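Local coordinates for protein phosphonomutase (Burkholderia cenocepacia J2315, PDB 4MG4) that is a phosphonomutase, an enzyme of the phosphoenolpyruvate phosphomutase family built on a closed beta-alpha barrel, at residues S111-S124 with A148-D162. Sequence-based numbering, arbitrary orientation.
Sequences SIRAGAIGCNLEDS and ADRAGVDYFINARTD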
loop_
_atom_site.group_PDB
_atom_site.type_symbol
_atom_site.label_atom_id
_atom_site.label_comp_id
_atom_site.label_asym_id
_atom_site.label_seq_id
_atom_site.Cartn_x
_atom_site.Cartn_y
_atom_site.Cartn_z
ATOM N N SER A 111 -1.628 -12.108 17.472
ATOM C CA SER A 111 -0.804 -12.260 16.280
ATOM C C SER A 111 -0.855 -13.683 15.782
ATOM O O SER A 111 -0.843 -13.919 14.585
ATOM C CB SER A 111 0.639 -11.791 16.513
ATOM O OG SER A 111 1.384 -12.772 17.255
ATOM N N ILE A 112 -0.919 -14.643 16.698
ATOM C CA ILE A 112 -0.965 -16.064 16.379
ATOM C C ILE A 112 -2.316 -16.401 15.737
ATOM O O ILE A 112 -2.381 -17.102 14.706
ATOM C CB ILE A 112 -0.699 -16.905 17.651
ATOM C CG1 ILE A 112 0.803 -16.776 18.032
ATOM C CG2 ILE A 112 -1.034 -18.338 17.397
ATOM C CD1 ILE A 112 1.165 -17.246 19.405
ATOM N N ARG A 113 -3.380 -15.865 16.344
ATOM C CA ARG A 113 -4.744 -16.004 15.794
ATOM C C ARG A 113 -4.845 -15.423 14.371
ATOM O O ARG A 113 -5.547 -16.009 13.509
ATOM C CB ARG A 113 -5.779 -15.376 16.730
ATOM C CG ARG A 113 -5.822 -16.151 18.009
ATOM C CD ARG A 113 -6.539 -15.377 19.087
ATOM N NE ARG A 113 -6.451 -16.046 20.367
ATOM C CZ ARG A 113 -6.252 -15.480 21.541
ATOM N NH1 ARG A 113 -6.184 -14.166 21.722
ATOM N NH2 ARG A 113 -6.152 -16.291 22.600
ATOM N N ALA A 114 -4.108 -14.340 14.110
ATOM C CA ALA A 114 -4.013 -13.692 12.794
ATOM C C ALA A 114 -3.141 -14.464 11.780
ATOM O O ALA A 114 -3.212 -14.197 10.596
ATOM C CB ALA A 114 -3.504 -12.259 12.973
ATOM N N GLY A 115 -2.379 -15.447 12.249
ATOM C CA GLY A 115 -1.634 -16.384 11.444
ATOM C C GLY A 115 -0.149 -16.107 11.321
ATOM O O GLY A 115 0.535 -16.762 10.493
ATOM N N ALA A 116 0.339 -15.138 12.098
ATOM C CA ALA A 116 1.807 -14.942 12.185
ATOM C C ALA A 116 2.473 -16.108 12.882
ATOM O O ALA A 116 1.888 -16.693 13.808
ATOM C CB ALA A 116 2.176 -13.666 12.905
ATOM N N ILE A 117 3.742 -16.398 12.516
ATOM C CA ILE A 117 4.528 -17.455 13.174
ATOM C C ILE A 117 5.761 -16.919 13.911
ATOM O O ILE A 117 6.611 -17.672 14.364
ATOM C CB ILE A 117 4.873 -18.588 12.172
ATOM C CG1 ILE A 117 5.516 -18.079 10.889
ATOM C CG2 ILE A 117 3.572 -19.291 11.821
ATOM C CD1 ILE A 117 6.797 -17.298 11.064
ATOM N N GLY A 118 5.827 -15.603 14.034
ATOM C CA GLY A 118 6.814 -14.978 14.890
ATOM C C GLY A 118 6.592 -13.495 14.962
ATOM O O GLY A 118 5.641 -12.958 14.320
ATOM N N CYS A 119 7.424 -12.814 15.749
ATOM C CA CYS A 119 7.313 -11.391 15.923
ATOM C C CYS A 119 8.648 -10.735 16.187
ATOM O O CYS A 119 9.648 -11.400 16.520
ATOM C CB CYS A 119 6.339 -10.998 17.043
ATOM S SG CYS A 119 6.934 -11.448 18.684
ATOM N N ASN A 120 8.671 -9.416 16.010
ATOM C CA ASN A 120 9.685 -8.587 16.664
ATOM C C ASN A 120 9.027 -7.890 17.847
ATOM O O ASN A 120 7.899 -7.334 17.710
ATOM C CB ASN A 120 10.232 -7.488 15.790
ATOM C CG ASN A 120 11.296 -7.979 14.815
ATOM O OD1 ASN A 120 11.379 -9.166 14.500
ATOM N ND2 ASN A 120 12.116 -7.045 14.338
ATOM N N LEU A 121 9.713 -7.941 18.991
ATOM C CA LEU A 121 9.211 -7.302 20.230
ATOM C C LEU A 121 10.357 -6.483 20.783
ATOM O O LEU A 121 11.428 -7.025 21.048
ATOM C CB LEU A 121 8.766 -8.368 21.251
ATOM C CG LEU A 121 8.188 -7.921 22.587
ATOM C CD1 LEU A 121 6.935 -7.102 22.357
ATOM C CD2 LEU A 121 7.886 -9.160 23.403
ATOM N N GLU A 122 10.133 -5.186 20.935
ATOM C CA GLU A 122 11.148 -4.201 21.208
ATOM C C GLU A 122 11.117 -3.731 22.669
ATOM O O GLU A 122 10.032 -3.604 23.283
ATOM C CB GLU A 122 10.842 -3.021 20.268
ATOM C CG GLU A 122 11.845 -1.925 20.178
ATOM C CD GLU A 122 11.433 -0.903 19.095
ATOM O OE1 GLU A 122 10.516 -1.256 18.293
ATOM O OE2 GLU A 122 12.083 0.171 18.993
ATOM N N ASP A 123 12.291 -3.359 23.184
ATOM C CA ASP A 123 12.491 -3.080 24.599
ATOM C C ASP A 123 12.479 -1.588 24.971
ATOM O O ASP A 123 13.024 -1.214 25.984
ATOM C CB ASP A 123 13.758 -3.791 25.094
ATOM C CG ASP A 123 15.042 -3.255 24.515
ATOM O OD1 ASP A 123 15.026 -2.367 23.631
ATOM O OD2 ASP A 123 16.092 -3.790 24.933
ATOM N N SER A 124 11.828 -0.772 24.156
ATOM C CA SER A 124 11.755 0.645 24.411
ATOM C C SER A 124 10.317 1.034 24.739
ATOM O O SER A 124 9.339 0.338 24.417
ATOM C CB SER A 124 12.268 1.426 23.217
ATOM O OG SER A 124 11.484 1.126 22.090
ATOM N N ALA A 148 2.561 -17.866 23.471
ATOM C CA ALA A 148 2.841 -18.763 22.345
ATOM C C ALA A 148 2.834 -20.244 22.754
ATOM O O ALA A 148 2.342 -21.081 22.011
ATOM C CB ALA A 148 4.182 -18.391 21.710
ATOM N N ASP A 149 3.391 -20.537 23.912
ATOM C CA ASP A 149 3.484 -21.914 24.411
ATOM C C ASP A 149 2.093 -22.445 24.704
ATOM O O ASP A 149 1.768 -23.571 24.322
ATOM C CB ASP A 149 4.365 -21.971 25.649
ATOM C CG ASP A 149 5.840 -21.809 25.348
ATOM O OD1 ASP A 149 6.279 -21.711 24.172
ATOM O OD2 ASP A 149 6.613 -21.767 26.315
ATOM N N ARG A 150 1.241 -21.603 25.284
ATOM C CA ARG A 150 -0.178 -21.999 25.521
ATOM C C ARG A 150 -0.967 -22.278 24.241
ATOM O O ARG A 150 -1.819 -23.188 24.207
ATOM C CB ARG A 150 -0.894 -20.917 26.283
ATOM C CG ARG A 150 -0.501 -20.852 27.734
ATOM C CD ARG A 150 -1.508 -19.975 28.481
ATOM N NE ARG A 150 -1.499 -18.585 27.997
ATOM C CZ ARG A 150 -0.921 -17.562 28.632
ATOM N NH1 ARG A 150 -0.335 -17.749 29.799
ATOM N NH2 ARG A 150 -0.984 -16.346 28.123
ATOM N N ALA A 151 -0.677 -21.526 23.172
ATOM C CA ALA A 151 -1.247 -21.766 21.859
ATOM C C ALA A 151 -0.750 -23.070 21.180
ATOM O O ALA A 151 -1.321 -23.499 20.177
ATOM C CB ALA A 151 -0.989 -20.563 20.953
ATOM N N GLY A 152 0.315 -23.654 21.691
ATOM C CA GLY A 152 0.869 -24.890 21.154
ATOM C C GLY A 152 1.501 -24.667 19.806
ATOM O O GLY A 152 1.531 -25.569 18.974
ATOM N N VAL A 153 2.000 -23.454 19.562
ATOM C CA VAL A 153 2.556 -23.168 18.258
ATOM C C VAL A 153 4.082 -22.984 18.300
ATOM O O VAL A 153 4.628 -22.561 19.322
ATOM C CB VAL A 153 1.932 -21.911 17.623
ATOM C CG1 VAL A 153 0.468 -22.140 17.242
ATOM C CG2 VAL A 153 2.075 -20.695 18.500
ATOM N N ASP A 154 4.712 -23.264 17.166
ATOM C CA ASP A 154 6.173 -23.034 16.935
ATOM C C ASP A 154 6.283 -21.579 16.455
ATOM O O ASP A 154 5.911 -21.241 15.321
ATOM C CB ASP A 154 6.656 -24.007 15.884
ATOM C CG ASP A 154 8.151 -24.085 15.760
ATOM O OD1 ASP A 154 8.839 -23.184 16.238
ATOM O OD2 ASP A 154 8.622 -25.090 15.146
ATOM N N TYR A 155 6.722 -20.713 17.363
ATOM C CA TYR A 155 6.610 -19.254 17.179
ATOM C C TYR A 155 7.898 -18.589 17.594
ATOM O O TYR A 155 8.426 -18.863 18.684
ATOM C CB TYR A 155 5.486 -18.715 18.048
ATOM C CG TYR A 155 5.139 -17.242 17.898
ATOM C CD1 TYR A 155 4.193 -16.807 16.990
ATOM C CD2 TYR A 155 5.736 -16.280 18.683
ATOM C CE1 TYR A 155 3.841 -15.442 16.903
ATOM C CE2 TYR A 155 5.369 -14.941 18.631
ATOM C CZ TYR A 155 4.424 -14.518 17.720
ATOM O OH TYR A 155 4.024 -13.194 17.623
ATOM N N PHE A 156 8.419 -17.752 16.712
ATOM C CA PHE A 156 9.760 -17.176 16.874
ATOM C C PHE A 156 9.651 -15.739 17.419
ATOM O O PHE A 156 9.214 -14.786 16.715
ATOM C CB PHE A 156 10.484 -17.243 15.544
ATOM C CG PHE A 156 11.964 -16.994 15.620
ATOM C CD1 PHE A 156 12.466 -15.693 15.785
ATOM C CD2 PHE A 156 12.848 -18.031 15.493
ATOM C CE1 PHE A 156 13.839 -15.455 15.865
ATOM C CE2 PHE A 156 14.231 -17.783 15.585
ATOM C CZ PHE A 156 14.710 -16.515 15.781
ATOM N N ILE A 157 10.114 -15.555 18.652
ATOM C CA ILE A 157 10.175 -14.227 19.287
ATOM C C ILE A 157 11.545 -13.641 19.053
ATOM O O ILE A 157 12.529 -14.101 19.613
ATOM C CB ILE A 157 9.837 -14.279 20.812
ATOM C CG1 ILE A 157 8.398 -14.815 20.996
ATOM C CG2 ILE A 157 9.960 -12.903 21.432
ATOM C CD1 ILE A 157 8.060 -15.105 22.455
ATOM N N ASN A 158 11.592 -12.649 18.180
ATOM C CA ASN A 158 12.839 -11.947 17.853
ATOM C C ASN A 158 12.847 -10.707 18.757
ATOM O O ASN A 158 12.104 -9.783 18.543
ATOM C CB ASN A 158 12.848 -11.567 16.378
ATOM C CG ASN A 158 14.216 -11.161 15.859
ATOM O OD1 ASN A 158 15.244 -11.698 16.267
ATOM N ND2 ASN A 158 14.217 -10.279 14.860
ATOM N N ALA A 159 13.683 -10.707 19.807
ATOM C CA ALA A 159 13.729 -9.633 20.793
ATOM C C ALA A 159 14.633 -8.543 20.283
ATOM O O ALA A 159 15.833 -8.766 20.083
ATOM C CB ALA A 159 14.250 -10.132 22.168
ATOM N N ARG A 160 14.041 -7.385 19.998
ATOM C CA ARG A 160 14.755 -6.226 19.533
ATOM C C ARG A 160 15.223 -5.414 20.722
ATOM O O ARG A 160 14.455 -5.132 21.641
ATOM C CB ARG A 160 13.799 -5.366 18.721
ATOM C CG ARG A 160 14.436 -4.066 18.309
ATOM C CD ARG A 160 13.583 -3.296 17.317
ATOM N NE ARG A 160 14.049 -1.932 17.214
ATOM C CZ ARG A 160 13.826 -1.119 16.162
ATOM N NH1 ARG A 160 13.168 -1.559 15.093
ATOM N NH2 ARG A 160 14.310 0.128 16.178
ATOM N N THR A 161 16.495 -5.092 20.730
ATOM C CA THR A 161 17.040 -4.186 21.744
ATOM C C THR A 161 17.487 -2.905 21.080
ATOM O O THR A 161 18.103 -2.943 20.005
ATOM C CB THR A 161 18.175 -4.782 22.609
ATOM O OG1 THR A 161 18.519 -3.828 23.607
ATOM C CG2 THR A 161 19.406 -5.172 21.836
ATOM N N ASP A 162 17.124 -1.780 21.690
ATOM C CA ASP A 162 17.479 -0.482 21.134
ATOM C C ASP A 162 18.749 0.143 21.685
ATOM O O ASP A 162 18.976 1.331 21.455
ATOM C CB ASP A 162 16.291 0.437 21.262
ATOM C CG ASP A 162 15.205 0.142 20.248
ATOM O OD1 ASP A 162 15.440 -0.506 19.211
ATOM O OD2 ASP A 162 14.072 0.594 20.482
HETATM O O HOH W 1 11.649 -4.139 14.726
HETATM O O HOH W 2 12.670 -6.890 23.468
#
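Tyr-155, Ile-112 and Arg-160 carry a contact that joins neighbouring strands 118-122 and 156-160 of a TIM barrel, with the helix ends and turns leading into them, an example of how a parallel beta-alpha-beta unit is locked at both ends. Just before strand 156-160 the Tyr-155 ring is sandwiched: Gly-118 CA lies over the centre of one face, 3.7 Å from the centroid, while Ile-112 CD1, from the end of helix 101-113, covers the other nearer its rim. With CG trans to the backbone N (chi1 -175°), the ring reaches across to that helix, where its OH donates to Ser-111 OG at 2.7 Å. Ile-112 CD1 also packs 3.7 Å from Val-153 CG2, in the turn after helix 134-150. Between strands, backbone bonds alternate from Phe-156 N to Ile-117 O through Arg-160 N to Leu-121 O. At the C-terminal end the extended Arg-160 side chain runs alongside Glu-122, whose carboxylate stacks on the guanidinium with the planes 17° apart, a pairing of charges without a directed N-H. Phe-165 adds a cation-pi contact to Arg-160. Glu-122 OE2 approaches Asp-162 OD2 to 2.5 Å. Asp-162 OD1, by contrast, receives Arg-160 NE in the guanidinium plane on its syn lone pair, at 2.8 Å with an N-H...O angle of 166°.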